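Local coordinates for protein fimbrial subunit type 1 (Actinomyces oris, PDB 3UXF) that forms the major subunit of the type 1 fimbriae on the bacterial surface, rod-like appendages covalently anchored to the cell wall, at residues L182-T190 with I201-P210; K234-V245 with T294-D305. All blocks are in the same frame, centred on the assembly; numbering follows the deposited sequence.

Contact 1. Residues L182-T190 with I201-P210; sequences LSGVDKQVT and ITYTITTSIP
Strands 185-190 and 201-208 form the beta hairpin at one border of the middle domain's five-stranded antiparallel sheet, and the face bearing Val-185, Lys-187, Tyr-203 and Ile-205 carries the lysine of an intramolecular isopeptide bond. Lys-187 and Tyr-203 meet on that face. With CG anti to the backbone N (chi1 -179°) and the chain extended beyond it, Lys-187 sends CE to within 3.4 Å of Tyr-203 CD1 and sets NZ 3.9 Å from the ring centroid, 13° off the normal. This geometry is that of a cation-pi contact, but NZ is covalently linked to CG of Asn-316 on strand 312-321 and hydrogen-bonded to Asp-227, so the ring covers an amide nitrogen instead of a free ammonium. The opposite ring face is approached by Ile-201 CG2, and Gln-188 O lies at the edge, in plane. Val-189 runs alongside the tyrosine; its CG2 is wedged tightly at 3.3 Å from Ile-201 CG2. The other face is polar: Thr-202, Thr-204 and Thr-206 stand in a row beside Gln-188 and Thr-190. One water there donates to Gln-188 OE1 and Thr-204 O and accepts from Thr-206 OG1 at 2.7 Å. Backbone bonds join Asp-186, Gln-188 and Thr-190 to Thr-206, Thr-204 and Thr-202. Next to Val-185 and Thr-207, Ser-208 OG is hydrogen-bonded to Ser-183 OG (2.8 Å) and accepts the Gly-184 N-H at 3.0 Å, while Ser-208 N donates to Gly-184 O; Lys-295 NZ also bonds to both serine hydroxyls. Beyond them, Leu-182 CD2 rests on the Pro-210 ring, 4.1 Å from CD. A lysine-asparagine isopeptide bond beside an acidic residue, tying the two sheets of a beta sandwich together, is characteristic of Gram-positive pilins.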
loop_
_atom_site.group_PDB
_atom_site.type_symbol
_atom_site.label_atom_id
_atom_site.label_comp_id
_atom_site.label_asym_id
_atom_site.label_seq_id
_atom_site.Cartn_x
_atom_site.Cartn_y
_atom_site.Cartn_z
ATOM N N LEU A 182 -5.042 -12.002 -7.219
ATOM C CA LEU A 182 -3.979 -10.986 -7.206
ATOM C C LEU A 182 -3.231 -11.078 -5.909
ATOM O O LEU A 182 -3.836 -11.148 -4.845
ATOM C CB LEU A 182 -4.576 -9.569 -7.322
ATOM C CG LEU A 182 -5.449 -9.319 -8.553
ATOM C CD1 LEU A 182 -6.082 -7.923 -8.502
ATOM C CD2 LEU A 182 -4.664 -9.472 -9.867
ATOM N N SER A 183 -1.905 -11.033 -5.981
ATOM C CA SER A 183 -1.089 -11.154 -4.794
ATOM C C SER A 183 -1.080 -9.913 -3.933
ATOM O O SER A 183 -0.775 -9.992 -2.747
ATOM C CB SER A 183 0.334 -11.534 -5.176
ATOM O OG SER A 183 0.843 -10.603 -6.116
ATOM N N GLY A 184 -1.406 -8.756 -4.509
ATOM C CA GLY A 184 -1.517 -7.580 -3.673
ATOM C C GLY A 184 -1.345 -6.246 -4.371
ATOM O O GLY A 184 -0.990 -6.181 -5.554
ATOM N N VAL A 185 -1.644 -5.196 -3.622
ATOM C CA VAL A 185 -1.388 -3.838 -4.053
ATOM C C VAL A 185 -0.692 -3.165 -2.891
ATOM O O VAL A 185 -1.033 -3.406 -1.732
ATOM C CB VAL A 185 -2.673 -3.100 -4.436
ATOM C CG1 VAL A 185 -3.367 -3.809 -5.622
ATOM C CG2 VAL A 185 -3.614 -2.986 -3.242
ATOM N N ASP A 186 0.269 -2.291 -3.181
ATOM C CA ASP A 186 1.080 -1.725 -2.128
ATOM C C ASP A 186 1.487 -0.314 -2.502
ATOM O O ASP A 186 1.573 0.001 -3.693
ATOM C CB ASP A 186 2.357 -2.557 -1.959
ATOM C CG ASP A 186 2.056 -3.963 -1.428
ATOM O OD1 ASP A 186 1.853 -4.097 -0.193
ATOM O OD2 ASP A 186 2.010 -4.939 -2.234
ATOM N N LYS A 187 1.619 0.535 -1.490
ATOM C CA LYS A 187 2.165 1.878 -1.720
ATOM C C LYS A 187 3.302 2.111 -0.759
ATOM O O LYS A 187 3.206 1.736 0.412
ATOM C CB LYS A 187 1.091 2.961 -1.507
ATOM C CG LYS A 187 1.658 4.363 -1.774
ATOM C CD LYS A 187 0.477 5.420 -1.807
ATOM C CE LYS A 187 1.106 6.800 -1.889
ATOM N NZ LYS A 187 0.149 7.848 -2.364
ATOM N N GLN A 188 4.377 2.714 -1.258
ATOM C CA GLN A 188 5.499 3.097 -0.413
ATOM C C GLN A 188 5.767 4.567 -0.577
ATOM O O GLN A 188 5.397 5.196 -1.591
ATOM C CB GLN A 188 6.763 2.387 -0.887
ATOM C CG GLN A 188 6.645 0.855 -0.774
ATOM C CD GLN A 188 7.748 0.155 -1.514
ATOM O OE1 GLN A 188 7.637 -0.123 -2.708
ATOM N NE2 GLN A 188 8.855 -0.129 -0.811
ATOM N N VAL A 189 6.456 5.122 0.404
ATOM C CA VAL A 189 6.893 6.511 0.303
ATOM C C VAL A 189 8.381 6.564 0.592
ATOM O O VAL A 189 8.892 5.830 1.453
ATOM C CB VAL A 189 6.116 7.432 1.272
ATOM C CG1 VAL A 189 6.341 7.023 2.726
ATOM C CG2 VAL A 189 6.527 8.897 1.102
ATOM N N THR A 190 9.102 7.414 -0.144
ATOM C CA THR A 190 10.496 7.650 0.161
ATOM C C THR A 190 10.618 9.107 0.557
ATOM O O THR A 190 10.447 9.980 -0.289
ATOM C CB THR A 190 11.384 7.391 -1.076
ATOM O OG1 THR A 190 11.194 6.036 -1.521
ATOM C CG2 THR A 190 12.855 7.590 -0.721
ATOM N N ILE A 201 9.048 14.479 -2.318
ATOM C CA ILE A 201 8.792 13.162 -1.732
ATOM C C ILE A 201 8.424 12.225 -2.879
ATOM O O ILE A 201 7.733 12.631 -3.798
ATOM C CB ILE A 201 7.666 13.263 -0.672
ATOM C CG1 ILE A 201 8.220 13.963 0.595
ATOM C CG2 ILE A 201 7.054 11.865 -0.347
ATOM C CD1 ILE A 201 7.164 14.255 1.673
ATOM N N THR A 202 8.860 10.967 -2.841
ATOM C CA THR A 202 8.555 10.056 -3.934
ATOM C C THR A 202 7.582 8.970 -3.468
ATOM O O THR A 202 7.794 8.366 -2.410
ATOM C CB THR A 202 9.808 9.318 -4.423
ATOM O OG1 THR A 202 10.854 10.259 -4.756
ATOM C CG2 THR A 202 9.487 8.488 -5.661
ATOM N N TYR A 203 6.528 8.742 -4.240
ATOM C CA TYR A 203 5.617 7.636 -3.952
ATOM C C TYR A 203 5.760 6.528 -4.980
ATOM O O TYR A 203 5.957 6.795 -6.175
ATOM C CB TYR A 203 4.173 8.133 -3.984
ATOM C CG TYR A 203 3.816 9.062 -2.836
ATOM C CD1 TYR A 203 3.932 8.655 -1.519
ATOM C CD2 TYR A 203 3.331 10.340 -3.081
ATOM C CE1 TYR A 203 3.581 9.459 -0.470
ATOM C CE2 TYR A 203 2.957 11.175 -2.024
ATOM C CZ TYR A 203 3.094 10.745 -0.727
ATOM O OH TYR A 203 2.735 11.573 0.323
ATOM N N THR A 204 5.714 5.272 -4.521
ATOM C CA THR A 204 5.863 4.142 -5.425
ATOM C C THR A 204 4.700 3.226 -5.182
ATOM O O THR A 204 4.482 2.776 -4.052
ATOM C CB THR A 204 7.183 3.379 -5.189
ATOM O OG1 THR A 204 8.298 4.288 -5.218
ATOM C CG2 THR A 204 7.354 2.250 -6.245
ATOM N N ILE A 205 3.896 2.993 -6.222
ATOM C CA ILE A 205 2.700 2.167 -6.096
ATOM C C ILE A 205 2.902 0.897 -6.920
ATOM O O ILE A 205 3.260 0.955 -8.079
ATOM C CB ILE A 205 1.457 2.899 -6.635
ATOM C CG1 ILE A 205 1.284 4.230 -5.913
ATOM C CG2 ILE A 205 0.221 2.003 -6.520
ATOM C CD1 ILE A 205 0.422 5.173 -6.703
ATOM N N THR A 206 2.720 -0.277 -6.308
ATOM C CA THR A 206 3.005 -1.512 -6.999
ATOM C C THR A 206 1.783 -2.393 -6.941
ATOM O O THR A 206 1.288 -2.688 -5.848
ATOM C CB THR A 206 4.226 -2.232 -6.348
ATOM O OG1 THR A 206 5.329 -1.316 -6.272
ATOM C CG2 THR A 206 4.679 -3.416 -7.188
ATOM N N THR A 207 1.289 -2.780 -8.108
ATOM C CA THR A 207 -0.020 -3.470 -8.182
ATOM C C THR A 207 0.065 -4.759 -8.991
ATOM O O THR A 207 0.602 -4.782 -10.114
ATOM C CB THR A 207 -1.085 -2.561 -8.826
ATOM O OG1 THR A 207 -0.579 -2.018 -10.049
ATOM C CG2 THR A 207 -1.413 -1.420 -7.913
ATOM N N SER A 208 -0.544 -5.832 -8.464
ATOM C CA SER A 208 -0.665 -7.070 -9.244
ATOM C C SER A 208 -1.397 -6.840 -10.558
ATOM O O SER A 208 -2.216 -5.903 -10.695
ATOM C CB SER A 208 -1.409 -8.134 -8.421
ATOM O OG SER A 208 -0.609 -8.539 -7.345
ATOM N N ILE A 209 -1.141 -7.726 -11.523
ATOM C CA ILE A 209 -1.778 -7.682 -12.831
ATOM C C ILE A 209 -2.554 -9.000 -12.995
ATOM O O ILE A 209 -2.001 -10.060 -12.737
ATOM C CB ILE A 209 -0.705 -7.611 -13.930
ATOM C CG1 ILE A 209 0.096 -6.295 -13.790
ATOM C CG2 ILE A 209 -1.323 -7.675 -15.283
ATOM C CD1 ILE A 209 1.382 -6.276 -14.621
ATOM N N PRO A 210 -3.831 -8.930 -13.388
ATOM C CA PRO A 210 -4.570 -10.196 -13.587
ATOM C C PRO A 210 -3.925 -11.083 -14.645
ATOM O O PRO A 210 -3.430 -10.574 -15.630
ATOM C CB PRO A 210 -5.939 -9.729 -14.098
ATOM C CG PRO A 210 -6.066 -8.332 -13.613
ATOM C CD PRO A 210 -4.687 -7.746 -13.570
HETATM O O HOH W 1 2.234 -5.207 -4.763
HETATM O O HOH W 2 5.131 -0.013 -3.862
HETATM O O HOH W 3 8.607 5.526 -2.819
#

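Contact 2. Residues K234-V245 with T294-D305; sequences KKEALTPVVKIV and TKLQVTLNAKFD
Val-242 and Ile-244 pack against Leu-296 on the inward face of the antiparallel pair 241-245 and 295-302. Leu-296, whose chi1 of -159° swings CG away from its own N, turns CD1 across the strand gap to lie 3.8 Å from Val-242 CG1 and 4.1 Å from Ile-244 CG1. Farther along, Leu-300 CD2 meets Pro-240 CB at 4.0 Å, and strand 224-229 lies against both leucines. Paired backbone bonds at Val-241 with Thr-299, Lys-243 with Gln-297 and Val-245 with Lys-295 hold this part in register.

The outward face is looser and wetter. Lys-243 and Gln-297 run side by side, and a water accepts from Lys-243 NZ and donates to Gln-297 OE1; the ammonium also forms a salt bridge with Glu-249. Val-245 CG1 sits across the Gln-297 chain, 3.8 Å from its CB. Past the regular pairing, the loop keeps hold through Asn-301: its N donates to Leu-238 O, and its ND2 donates to Thr-239 OG1 at 2.9 Å, the hydroxyl oxygen standing 31° out of the Asn-301 amide plane. A type I turn from Lys-234 to Ala-237 follows the backbone bond from Lys-234 N to Lys-303 O. At the solvent end, Lys-234 bends at its last torsion to salt-bridge Asp-305 OD1. Val-242, Ile-244 and Leu-296 turned to the core and Lys-243 and Gln-297 turned to water give the alternating pattern of an amphipathic strand pair in a beta sandwich.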
loop_
_atom_site.group_PDB
_atom_site.type_symbol
_atom_site.label_atom_id
_atom_site.label_comp_id
_atom_site.label_asym_id
_atom_site.label_seq_id
_atom_site.Cartn_x
_atom_site.Cartn_y
_atom_site.Cartn_z
ATOM N N LYS A 234 1.387 19.229 -5.485
ATOM C CA LYS A 234 1.141 19.864 -6.783
ATOM C C LYS A 234 0.699 18.786 -7.776
ATOM O O LYS A 234 1.513 18.052 -8.331
ATOM C CB LYS A 234 2.393 20.591 -7.279
ATOM C CG LYS A 234 2.805 21.778 -6.434
ATOM C CD LYS A 234 3.947 22.515 -7.135
ATOM C CE LYS A 234 4.437 23.689 -6.289
ATOM N NZ LYS A 234 3.364 24.697 -6.184
ATOM N N LYS A 235 -0.600 18.694 -8.025
ATOM C CA LYS A 235 -1.048 17.595 -8.882
ATOM C C LYS A 235 -0.650 17.738 -10.339
ATOM O O LYS A 235 -0.604 16.761 -11.083
ATOM C CB LYS A 235 -2.548 17.392 -8.731
ATOM C CG LYS A 235 -3.381 18.422 -9.489
ATOM C CD LYS A 235 -4.837 18.132 -9.265
ATOM C CE LYS A 235 -5.755 18.651 -10.368
ATOM N NZ LYS A 235 -5.873 20.131 -10.270
ATOM N N GLU A 236 -0.275 18.957 -10.739
ATOM C CA GLU A 236 0.171 19.227 -12.100
ATOM C C GLU A 236 1.654 18.926 -12.314
ATOM O O GLU A 236 2.181 19.113 -13.390
ATOM C CB GLU A 236 -0.128 20.700 -12.481
ATOM C CG GLU A 236 0.868 21.757 -11.926
ATOM C CD GLU A 236 0.710 22.072 -10.450
ATOM O OE1 GLU A 236 -0.245 21.581 -9.820
ATOM O OE2 GLU A 236 1.519 22.901 -9.977
ATOM N N ALA A 237 2.352 18.425 -11.285
ATOM C CA ALA A 237 3.788 18.211 -11.420
ATOM C C ALA A 237 4.231 16.915 -10.789
ATOM O O ALA A 237 5.135 16.899 -9.946
ATOM C CB ALA A 237 4.578 19.380 -10.811
ATOM N N LEU A 238 3.617 15.829 -11.238
ATOM C CA LEU A 238 3.889 14.503 -10.660
ATOM C C LEU A 238 4.991 13.727 -11.394
ATOM O O LEU A 238 5.454 12.679 -10.894
ATOM C CB LEU A 238 2.577 13.705 -10.667
ATOM C CG LEU A 238 1.514 14.185 -9.678
ATOM C CD1 LEU A 238 0.160 13.518 -10.052
ATOM C CD2 LEU A 238 1.898 13.954 -8.209
ATOM N N THR A 239 5.397 14.193 -12.582
ATOM C CA THR A 239 6.363 13.505 -13.461
ATOM C C THR A 239 6.393 11.981 -13.311
ATOM O O THR A 239 7.419 11.424 -12.938
ATOM C CB THR A 239 7.797 14.054 -13.341
ATOM O OG1 THR A 239 8.229 14.061 -11.976
ATOM C CG2 THR A 239 7.830 15.493 -13.851
ATOM N N PRO A 240 5.275 11.325 -13.615
ATOM C CA PRO A 240 5.177 9.883 -13.361
ATOM C C PRO A 240 6.158 9.054 -14.201
ATOM O O PRO A 240 6.472 9.435 -15.351
ATOM C CB PRO A 240 3.753 9.532 -13.795
ATOM C CG PRO A 240 3.298 10.701 -14.646
ATOM C CD PRO A 240 4.032 11.893 -14.186
ATOM N N VAL A 241 6.559 7.907 -13.631
ATOM C CA VAL A 241 7.299 6.879 -14.337
ATOM C C VAL A 241 6.507 5.600 -14.101
ATOM O O VAL A 241 6.115 5.320 -12.962
ATOM C CB VAL A 241 8.721 6.724 -13.795
ATOM C CG1 VAL A 241 9.410 5.575 -14.509
ATOM C CG2 VAL A 241 9.487 7.998 -14.048
ATOM N N VAL A 242 6.227 4.863 -15.173
ATOM C CA VAL A 242 5.433 3.642 -15.094
ATOM C C VAL A 242 6.243 2.495 -15.670
ATOM O O VAL A 242 6.772 2.599 -16.769
ATOM C CB VAL A 242 4.113 3.748 -15.881
ATOM C CG1 VAL A 242 3.272 2.476 -15.701
ATOM C CG2 VAL A 242 3.333 4.997 -15.391
ATOM N N LYS A 243 6.331 1.419 -14.913
ATOM C CA LYS A 243 7.100 0.239 -15.328
ATOM C C LYS A 243 6.309 -1.028 -15.125
ATOM O O LYS A 243 5.399 -1.094 -14.299
ATOM C CB LYS A 243 8.364 0.102 -14.481
ATOM C CG LYS A 243 9.314 1.336 -14.563
ATOM C CD LYS A 243 10.562 1.058 -13.756
ATOM C CE LYS A 243 11.543 2.189 -13.923
ATOM N NZ LYS A 243 12.820 1.838 -13.218
ATOM N N ILE A 244 6.716 -2.074 -15.829
ATOM C CA ILE A 244 6.296 -3.413 -15.441
ATOM C C ILE A 244 7.527 -4.021 -14.793
ATOM O O ILE A 244 8.579 -4.074 -15.426
ATOM C CB ILE A 244 5.859 -4.228 -16.660
ATOM C CG1 ILE A 244 4.654 -3.583 -17.346
ATOM C CG2 ILE A 244 5.491 -5.681 -16.221
ATOM C CD1 ILE A 244 4.203 -4.327 -18.630
ATOM N N VAL A 245 7.406 -4.437 -13.531
ATOM C CA VAL A 245 8.539 -4.968 -12.762
ATOM C C VAL A 245 8.372 -6.447 -12.527
ATOM O O VAL A 245 7.319 -6.993 -12.769
ATOM C CB VAL A 245 8.759 -4.237 -11.416
ATOM C CG1 VAL A 245 9.035 -2.731 -11.684
ATOM C CG2 VAL A 245 7.577 -4.380 -10.476
ATOM N N THR A 294 4.998 -10.302 -11.301
ATOM C CA THR A 294 5.068 -9.391 -12.441
ATOM C C THR A 294 3.997 -8.349 -12.192
ATOM O O THR A 294 2.813 -8.684 -12.189
ATOM C CB THR A 294 4.736 -10.153 -13.707
ATOM O OG1 THR A 294 5.680 -11.236 -13.838
ATOM C CG2 THR A 294 4.807 -9.252 -14.924
ATOM N N LYS A 295 4.396 -7.097 -11.943
ATOM C CA LYS A 295 3.457 -6.098 -11.389
ATOM C C LYS A 295 3.622 -4.781 -12.107
ATOM O O LYS A 295 4.671 -4.527 -12.726
ATOM C CB LYS A 295 3.746 -5.887 -9.913
ATOM C CG LYS A 295 3.320 -7.119 -9.087
ATOM C CD LYS A 295 3.495 -6.860 -7.627
ATOM C CE LYS A 295 3.064 -8.073 -6.816
ATOM N NZ LYS A 295 1.863 -7.806 -5.982
ATOM N N LEU A 296 2.609 -3.922 -12.034
ATOM C CA LEU A 296 2.811 -2.535 -12.508
ATOM C C LEU A 296 3.406 -1.716 -11.369
ATOM O O LEU A 296 3.029 -1.860 -10.221
ATOM C CB LEU A 296 1.501 -1.885 -13.001
ATOM C CG LEU A 296 1.726 -0.688 -13.959
ATOM C CD1 LEU A 296 2.143 -1.091 -15.343
ATOM C CD2 LEU A 296 0.486 0.200 -14.020
ATOM N N GLN A 297 4.364 -0.853 -11.697
ATOM C CA GLN A 297 4.942 0.012 -10.695
ATOM C C GLN A 297 4.820 1.458 -11.198
ATOM O O GLN A 297 5.337 1.832 -12.264
ATOM C CB GLN A 297 6.426 -0.313 -10.459
ATOM C CG GLN A 297 7.057 0.521 -9.401
ATOM C CD GLN A 297 8.574 0.448 -9.473
ATOM O OE1 GLN A 297 9.212 1.116 -10.315
ATOM N NE2 GLN A 297 9.157 -0.389 -8.631
ATOM N N VAL A 298 4.119 2.263 -10.412
ATOM C CA VAL A 298 3.926 3.673 -10.732
ATOM C C VAL A 298 4.732 4.507 -9.730
ATOM O O VAL A 298 4.522 4.411 -8.531
ATOM C CB VAL A 298 2.424 4.038 -10.650
ATOM C CG1 VAL A 298 2.221 5.557 -10.717
ATOM C CG2 VAL A 298 1.634 3.371 -11.765
ATOM N N THR A 299 5.570 5.405 -10.237
ATOM C CA THR A 299 6.318 6.319 -9.357
ATOM C C THR A 299 5.715 7.693 -9.573
ATOM O O THR A 299 5.586 8.115 -10.742
ATOM C CB THR A 299 7.811 6.340 -9.723
ATOM O OG1 THR A 299 8.351 5.021 -9.582
ATOM C CG2 THR A 299 8.567 7.300 -8.794
ATOM N N LEU A 300 5.309 8.334 -8.471
ATOM C CA LEU A 300 4.794 9.710 -8.502
ATOM C C LEU A 300 5.774 10.561 -7.750
ATOM O O LEU A 300 6.194 10.203 -6.638
ATOM C CB LEU A 300 3.399 9.789 -7.883
ATOM C CG LEU A 300 2.311 8.973 -8.609
ATOM C CD1 LEU A 300 0.946 9.155 -7.877
ATOM C CD2 LEU A 300 2.236 9.356 -10.094
ATOM N N ASN A 301 6.145 11.703 -8.330
ATOM C CA ASN A 301 7.128 12.570 -7.687
ATOM C C ASN A 301 6.389 13.772 -7.117
ATOM O O ASN A 301 6.071 14.725 -7.852
ATOM C CB ASN A 301 8.160 12.963 -8.729
ATOM C CG ASN A 301 8.886 11.750 -9.296
ATOM O OD1 ASN A 301 9.679 11.056 -8.599
ATOM N ND2 ASN A 301 8.671 11.506 -10.586
ATOM N N ALA A 302 6.100 13.729 -5.819
ATOM C CA ALA A 302 5.261 14.724 -5.186
ATOM C C ALA A 302 6.066 15.975 -4.880
ATOM O O ALA A 302 7.138 15.907 -4.300
ATOM C CB ALA A 302 4.669 14.169 -3.909
ATOM N N LYS A 303 5.532 17.122 -5.280
ATOM C CA LYS A 303 6.213 18.391 -5.084
ATOM C C LYS A 303 5.313 19.315 -4.312
ATOM O O LYS A 303 4.078 19.189 -4.375
ATOM C CB LYS A 303 6.433 19.024 -6.451
ATOM C CG LYS A 303 7.300 18.216 -7.422
ATOM C CD LYS A 303 8.741 18.248 -7.063
ATOM C CE LYS A 303 9.621 17.773 -8.238
ATOM N NZ LYS A 303 9.638 16.284 -8.538
ATOM N N PHE A 304 5.920 20.281 -3.618
ATOM C CA PHE A 304 5.200 21.183 -2.735
ATOM C C PHE A 304 5.661 22.619 -2.962
ATOM O O PHE A 304 6.769 22.847 -3.406
ATOM C CB PHE A 304 5.512 20.846 -1.261
ATOM C CG PHE A 304 5.228 19.390 -0.914
ATOM C CD1 PHE A 304 3.961 18.993 -0.563
ATOM C CD2 PHE A 304 6.268 18.473 -0.947
ATOM C CE1 PHE A 304 3.696 17.634 -0.264
ATOM C CE2 PHE A 304 6.012 17.121 -0.638
ATOM C CZ PHE A 304 4.735 16.722 -0.304
ATOM N N ASP A 305 4.829 23.573 -2.568
ATOM C CA ASP A 305 5.382 24.911 -2.348
ATOM C C ASP A 305 6.324 24.796 -1.159
ATOM O O ASP A 305 6.012 24.082 -0.186
ATOM C CB ASP A 305 4.271 25.891 -2.004
ATOM C CG ASP A 305 3.369 26.175 -3.185
ATOM O OD1 ASP A 305 3.892 26.241 -4.330
ATOM O OD2 ASP A 305 2.148 26.330 -2.966
HETATM O O HOH W 4 3.740 16.888 -7.353
HETATM O O HOH W 5 0.842 23.920 -3.939
HETATM O O HOH W 6 7.748 16.235 -10.429
HETATM O O HOH W 7 11.747 1.920 -10.475
#

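Contacts 1 and 2 are neighbouring parts of one five-stranded antiparallel sheet, joined where strand 201-208 pairs with strand 295-302; Ile-205 N probably bonds to Val-298 O. Their centres are 11 Å apart. Both are partly buried and two-faced, but the buried faces differ: contact 1 places a covalent crosslink and an aromatic ring there, contact 2 aliphatic side chains. Contact 1 joins the two strands of a hairpin, whereas contact 2 pairs segments with 48 residues between them, helix 277-288 among these, and frays into a charged loop. Lys-295 spans the pair, coming from contact 2 to the serines that finish contact 1.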